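Local coordinates for protein arginyl-trna synthetase (PDB 1IQ0) that probably catalyses the ATP-dependent attachment of L-arginine to its cognate tRNA, releasing AMP and diphosphate, as a monomeric class I aminoacyl-tRNA synthetase, at residues A303-F308 with Q357-A362. Residues are numbered along the deposited sequence; the frame is centred on the assembly and turned at random.
Sequences AKDIAF and QSHPQA
Asp305 and His359 meet through one carboxylate oxygen, OD2, set over a face of the imidazole ring. The CA atoms of Asp305 and His359 are 8.8 Å apart and both CB atoms are directed across the gap, which the two side chains bridge. In His359, CB comes only marginally near, 4.1 Å from Asp305 OD2. The chi1 of -55° puts CG anti to the carbonyl carbon, and at CG the distance to Asp305 OD2 falls to 3.4 Å. From there the ring divides unequally. On one branch, His359 CD2 makes the closest approach, 3.1 Å from Asp305 OD2, whereas on the other ND1 is 3.8 Å from the same oxygen. At the far end, His359 CE1 is 3.8 Å and NE2 3.4 Å from Asp305 OD2; any N-H at NE2 would lie in the ring plane, while the oxygen stands above it, so the angle is too poor for a hydrogen bond. The height above the ring plane equals the OD2 to CD2 distance, so Asp305 OD2 sits almost directly over His359 CD2, at the rim; the carboxylate plane is turned 90° to the ring. In the Rossmann-type catalytic domain of this class I synthetase, the pair links helix 301-312 to the connection entering helix 361-370. Residues 357-360 are the last part of that connection from parallel strand 348-354, within a beta-alpha-beta crossover to strand 380-390. The two helices also touch beside this polar pair, where Ile306 packs on Leu363 and Ala367. A weak hydrogen bond runs from Ser358 OG to His359 O at 3.4 Å. Only 68 Å² is buried between 303-308 and 357-362, both sides summed. High B factors for His359 indicate that its ring position is less certain than the individual distances suggest.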
ATOM      1  N   ALA A 303      16.133  21.028   1.355  1.00 25.76           N
ATOM      2  CA  ALA A 303      16.488  21.249   2.749  1.00 22.57           C
ATOM      3  C   ALA A 303      15.270  20.949   3.629  1.00 22.68           C
ATOM      4  O   ALA A 303      15.392  20.312   4.676  1.00 22.73           O
ATOM      5  CB  ALA A 303      16.956  22.693   2.957  1.00 18.46           C
ATOM      6  N   LYS A 304      14.096  21.400   3.198  1.00 22.59           N
ATOM      7  CA  LYS A 304      12.877  21.159   3.964  1.00 23.23           C
ATOM      8  C   LYS A 304      12.516  19.674   4.013  1.00 24.28           C
ATOM      9  O   LYS A 304      12.024  19.194   5.037  1.00 23.80           O
ATOM     10  CB  LYS A 304      11.705  21.977   3.399  1.00 24.25           C
ATOM     11  CG  LYS A 304      11.891  23.489   3.553  1.00 28.36           C
ATOM     12  CD  LYS A 304      10.585  24.267   3.373  1.00 31.06           C
ATOM     13  CE  LYS A 304       9.549  23.884   4.430  1.00 35.61           C
ATOM     14  NZ  LYS A 304      10.028  24.064   5.847  1.00 34.88           N
ATOM     15  N   ASP A 305      12.754  18.944   2.919  1.00 20.26           N
ATOM     16  CA  ASP A 305      12.459  17.508   2.909  1.00 18.07           C
ATOM     17  C   ASP A 305      13.386  16.807   3.896  1.00 15.61           C
ATOM     18  O   ASP A 305      12.975  15.894   4.611  1.00 16.37           O
ATOM     19  CB  ASP A 305      12.648  16.901   1.513  1.00 25.15           C
ATOM     20  CG  ASP A 305      11.560  17.326   0.534  1.00 30.40           C
ATOM     21  OD1 ASP A 305      10.441  17.648   0.988  1.00 31.17           O
ATOM     22  OD2 ASP A 305      11.817  17.323  -0.688  1.00 33.29           O
ATOM     23  N   ILE A 306      14.643  17.241   3.933  1.00 18.59           N
ATOM     24  CA  ILE A 306      15.609  16.657   4.856  1.00 17.97           C
ATOM     25  C   ILE A 306      15.192  16.892   6.312  1.00 16.53           C
ATOM     26  O   ILE A 306      15.202  15.965   7.121  1.00 17.94           O
ATOM     27  CB  ILE A 306      17.025  17.239   4.622  1.00 16.79           C
ATOM     28  CG1 ILE A 306      17.556  16.753   3.273  1.00 16.14           C
ATOM     29  CG2 ILE A 306      17.978  16.797   5.741  1.00 18.36           C
ATOM     30  CD1 ILE A 306      18.812  17.486   2.810  1.00 17.36           C
ATOM     31  N   ALA A 307      14.815  18.128   6.634  1.00 19.83           N
ATOM     32  CA  ALA A 307      14.388  18.486   7.986  1.00 16.76           C
ATOM     33  C   ALA A 307      13.259  17.574   8.472  1.00 17.90           C
ATOM     34  O   ALA A 307      13.330  17.003   9.560  1.00 20.23           O
ATOM     35  CB  ALA A 307      13.917  19.949   8.020  1.00 16.29           C
ATOM     36  N   PHE A 308      12.222  17.452   7.649  1.00 15.03           N
ATOM     37  CA  PHE A 308      11.058  16.630   7.954  1.00 15.40           C
ATOM     38  C   PHE A 308      11.453  15.156   8.114  1.00 15.42           C
ATOM     39  O   PHE A 308      10.988  14.479   9.026  1.00 17.57           O
ATOM     40  CB  PHE A 308      10.014  16.806   6.841  1.00 19.44           C
ATOM     41  CG  PHE A 308       8.654  16.241   7.170  1.00 18.60           C
ATOM     42  CD1 PHE A 308       8.165  16.268   8.471  1.00 19.13           C
ATOM     43  CD2 PHE A 308       7.832  15.744   6.157  1.00 17.83           C
ATOM     44  CE1 PHE A 308       6.874  15.809   8.758  1.00 18.38           C
ATOM     45  CE2 PHE A 308       6.545  15.287   6.434  1.00 18.00           C
ATOM     46  CZ  PHE A 308       6.065  15.321   7.735  1.00 15.04           C
ATOM     47  N   GLN A 357       5.990  14.404  -9.769  1.00 91.93           N
ATOM     48  CA  GLN A 357       6.205  15.302  -8.640  1.00 95.13           C
ATOM     49  C   GLN A 357       6.933  14.568  -7.518  1.00 94.33           C
ATOM     50  O   GLN A 357       6.373  14.351  -6.444  1.00 94.07           O
ATOM     51  CB  GLN A 357       4.862  15.827  -8.120  1.00132.07           C
ATOM     52  CG  GLN A 357       4.082  16.675  -9.114  1.00139.14           C
ATOM     53  CD  GLN A 357       4.740  18.015  -9.388  1.00143.64           C
ATOM     54  OE1 GLN A 357       5.870  18.080  -9.873  1.00146.03           O
ATOM     55  NE2 GLN A 357       4.033  19.094  -9.074  1.00146.37           N
ATOM     56  N   SER A 358       8.184  14.192  -7.769  1.00 79.19           N
ATOM     57  CA  SER A 358       8.977  13.470  -6.780  1.00 79.39           C
ATOM     58  C   SER A 358      10.415  13.969  -6.695  1.00 78.84           C
ATOM     59  O   SER A 358      10.960  14.501  -7.662  1.00 78.07           O
ATOM     60  CB  SER A 358       8.978  11.975  -7.108  1.00102.09           C
ATOM     61  OG  SER A 358       9.788  11.249  -6.199  1.00104.07           O
ATOM     62  N   HIS A 359      11.021  13.787  -5.524  1.00 73.36           N
ATOM     63  CA  HIS A 359      12.402  14.195  -5.288  1.00 73.79           C
ATOM     64  C   HIS A 359      13.265  12.936  -5.208  1.00 72.18           C
ATOM     65  O   HIS A 359      12.808  11.889  -4.746  1.00 72.48           O
ATOM     66  CB  HIS A 359      12.513  14.979  -3.977  1.00 96.20           C
ATOM     67  CG  HIS A 359      11.600  16.165  -3.899  1.00100.17           C
ATOM     68  ND1 HIS A 359      10.228  16.050  -3.896  1.00102.14           N
ATOM     69  CD2 HIS A 359      11.866  17.490  -3.804  1.00101.89           C
ATOM     70  CE1 HIS A 359       9.687  17.252  -3.803  1.00101.82           C
ATOM     71  NE2 HIS A 359      10.658  18.142  -3.745  1.00100.84           N
ATOM     72  N   PRO A 360      14.529  13.022  -5.653  1.00 69.05           N
ATOM     73  CA  PRO A 360      15.445  11.876  -5.628  1.00 67.82           C
ATOM     74  C   PRO A 360      15.757  11.344  -4.227  1.00 67.19           C
ATOM     75  O   PRO A 360      16.165  12.101  -3.344  1.00 66.31           O
ATOM     76  CB  PRO A 360      16.684  12.418  -6.335  1.00 82.41           C
ATOM     77  CG  PRO A 360      16.673  13.866  -5.952  1.00 82.29           C
ATOM     78  CD  PRO A 360      15.218  14.231  -6.137  1.00 82.79           C
ATOM     79  N   GLN A 361      15.566  10.040  -4.035  1.00 73.21           N
ATOM     80  CA  GLN A 361      15.836   9.401  -2.749  1.00 71.03           C
ATOM     81  C   GLN A 361      17.277   9.664  -2.345  1.00 66.58           C
ATOM     82  O   GLN A 361      17.617   9.659  -1.159  1.00 66.54           O
ATOM     83  CB  GLN A 361      15.603   7.890  -2.836  1.00116.05           C
ATOM     84  CG  GLN A 361      14.152   7.488  -3.021  1.00121.07           C
ATOM     85  CD  GLN A 361      13.964   5.982  -3.043  1.00124.48           C
ATOM     86  OE1 GLN A 361      14.348   5.284  -2.103  1.00125.64           O
ATOM     87  NE2 GLN A 361      13.370   5.474  -4.118  1.00124.93           N
ATOM     88  N   ALA A 362      18.122   9.892  -3.345  1.00 50.10           N
ATOM     89  CA  ALA A 362      19.532  10.166  -3.119  1.00 46.14           C
ATOM     90  C   ALA A 362      19.716  11.320  -2.131  1.00 42.40           C
ATOM     91  O   ALA A 362      20.652  11.312  -1.328  1.00 41.12           O
ATOM     92  CB  ALA A 362      20.213  10.501  -4.446  1.00 41.02           C
TER